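Local coordinates for protein putative enoyl-CoA hydratase (PDB 3GKB) that probably acts on acyl-CoA thioesters as an enoyl-CoA hydratase of the crotonase-like family, although its own reaction and substrate are not established, at residues M147-G152 and P247-L252. Sequence-based numbering, arbitrary orientation.
Sequences MGIIPG and PAAQQL
The peptide unit joining M147 to G148 lies against two residues one helical turn apart, A249 and L252, and shows how closely a loop can approach a helix where a glycine faces it. The CA atoms of G148 and A249 are 4.5 Å apart. Having no side chain, G148 lets its backbone come close to A249 and L252, and its positive phi is one that glycine readily adopts. L252 directs its CB toward the loop; with CG anti to its own carbonyl carbon (chi1 -67°) and CD1 extended nearly anti to CA (chi2 171°), the CD1 methyl is set over the face of the M147-G148 peptide, 3.7 Å from C of M147 and 3.6 Å from N of G148. On the A249 side, the carbonyl oxygen of M147 receives a CA-H...O contact from A249 CA at 3.3 Å, fairly straight with 158° at the hydrogen. The methyl of A249 meets I149 through the CG2 branch, methyl to methyl, at 3.6 Å from CB of A249 to CG2 of I149. In this crotonase-like chain the loop leads from strand 139-141 to helix 155-163, and the partner helix, 248-258, belongs to the helical C-terminal part, so the contact joins that part to the body of the fold. No direct hydrogen bond crosses the interface; instead one water donates to O of G148 at 2.7 Å and accepts a weak bond from N of A249 at 3.2 Å, linking the loop to the backbone of A249. M147 turns its thioether end from the helix and packs on M72 and M274, while L252 also packs on V277 and A278 of helix 270-280 and on P213 of a second subunit.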
loop_
_atom_site.group_PDB
_atom_site.type_symbol
_atom_site.label_atom_id
_atom_site.label_comp_id
_atom_site.label_asym_id
_atom_site.label_seq_id
_atom_site.Cartn_x
_atom_site.Cartn_y
_atom_site.Cartn_z
ATOM N N MET B 147 -18.011 8.455 -19.025
ATOM C CA MET B 147 -18.461 9.730 -19.591
ATOM C C MET B 147 -17.464 10.247 -20.639
ATOM O O MET B 147 -17.585 11.357 -21.128
ATOM C CB MET B 147 -18.731 10.716 -18.454
ATOM C CG MET B 147 -19.898 10.298 -17.466
ATOM S SD MET B 147 -20.127 11.653 -16.225
ATOM C CE MET B 147 -21.488 10.902 -15.272
ATOM N N GLY B 148 -16.481 9.409 -20.995
ATOM C CA GLY B 148 -15.501 9.723 -22.020
ATOM C C GLY B 148 -14.386 10.629 -21.567
ATOM O O GLY B 148 -13.696 11.226 -22.393
ATOM N N ILE B 149 -14.202 10.717 -20.245
ATOM C CA ILE B 149 -13.165 11.557 -19.649
ATOM C C ILE B 149 -12.370 10.722 -18.639
ATOM O O ILE B 149 -12.423 9.477 -18.674
ATOM C CB ILE B 149 -13.764 12.880 -19.083
ATOM C CG1 ILE B 149 -14.755 12.619 -17.937
ATOM C CG2 ILE B 149 -14.482 13.654 -20.219
ATOM C CD1 ILE B 149 -15.147 13.885 -17.130
ATOM N N ILE B 150 -11.535 11.369 -17.839
ATOM C CA ILE B 150 -10.894 10.719 -16.709
ATOM C C ILE B 150 -11.157 11.600 -15.480
ATOM O O ILE B 150 -11.655 12.709 -15.616
ATOM C CB ILE B 150 -9.363 10.478 -16.936
ATOM C CG1 ILE B 150 -8.598 11.791 -17.272
ATOM C CG2 ILE B 150 -9.129 9.457 -18.048
ATOM C CD1 ILE B 150 -7.179 11.806 -16.782
ATOM N N PRO B 151 -10.836 11.109 -14.282
ATOM C CA PRO B 151 -10.970 12.020 -13.144
ATOM C C PRO B 151 -10.094 13.251 -13.308
ATOM O O PRO B 151 -8.936 13.136 -13.657
ATOM C CB PRO B 151 -10.523 11.159 -11.962
ATOM C CG PRO B 151 -10.745 9.763 -12.403
ATOM C CD PRO B 151 -10.512 9.737 -13.864
ATOM N N GLY B 152 -10.682 14.426 -13.134
ATOM C CA GLY B 152 -9.994 15.679 -13.242
ATOM C C GLY B 152 -10.004 16.505 -11.976
ATOM O O GLY B 152 -9.588 17.666 -11.994
ATOM N N PRO B 247 -15.074 14.221 -29.288
ATOM C CA PRO B 247 -16.534 14.413 -29.272
ATOM C C PRO B 247 -17.321 13.568 -28.280
ATOM O O PRO B 247 -18.410 13.991 -27.874
ATOM C CB PRO B 247 -16.959 14.085 -30.705
ATOM C CG PRO B 247 -15.878 13.170 -31.212
ATOM C CD PRO B 247 -14.611 13.712 -30.596
ATOM N N ALA B 248 -16.788 12.410 -27.889
ATOM C CA ALA B 248 -17.507 11.466 -27.036
ATOM C C ALA B 248 -18.017 12.072 -25.737
ATOM O O ALA B 248 -19.144 11.798 -25.359
ATOM C CB ALA B 248 -16.652 10.211 -26.737
ATOM N N ALA B 249 -17.191 12.863 -25.051
ATOM C CA ALA B 249 -17.547 13.372 -23.733
ATOM C C ALA B 249 -18.893 14.114 -23.742
ATOM O O ALA B 249 -19.745 13.835 -22.905
ATOM C CB ALA B 249 -16.434 14.262 -23.166
ATOM N N GLN B 250 -19.096 15.045 -24.672
ATOM C CA GLN B 250 -20.352 15.782 -24.679
ATOM C C GLN B 250 -21.547 14.919 -25.155
ATOM O O GLN B 250 -22.678 15.096 -24.670
ATOM C CB GLN B 250 -20.245 17.067 -25.502
ATOM C CG GLN B 250 -21.493 17.924 -25.424
ATOM C CD GLN B 250 -21.995 18.134 -23.991
ATOM O OE1 GLN B 250 -23.146 17.794 -23.673
ATOM N NE2 GLN B 250 -21.126 18.663 -23.113
ATOM N N GLN B 251 -21.300 13.990 -26.071
ATOM C CA GLN B 251 -22.323 13.063 -26.514
ATOM C C GLN B 251 -22.795 12.192 -25.362
ATOM O O GLN B 251 -23.991 11.916 -25.229
ATOM C CB GLN B 251 -21.811 12.146 -27.615
ATOM C CG GLN B 251 -21.446 12.825 -28.890
ATOM C CD GLN B 251 -20.790 11.888 -29.883
ATOM O OE1 GLN B 251 -20.510 10.718 -29.572
ATOM N NE2 GLN B 251 -20.532 12.395 -31.096
ATOM N N LEU B 252 -21.842 11.731 -24.551
ATOM C CA LEU B 252 -22.166 10.820 -23.439
ATOM C C LEU B 252 -22.801 11.573 -22.269
ATOM O O LEU B 252 -23.727 11.081 -21.615
ATOM C CB LEU B 252 -20.915 10.028 -22.989
ATOM C CG LEU B 252 -20.306 9.005 -23.970
ATOM C CD1 LEU B 252 -18.939 8.469 -23.466
ATOM C CD2 LEU B 252 -21.266 7.841 -24.250
HETATM O O HOH W 1 -14.032 12.254 -24.905
#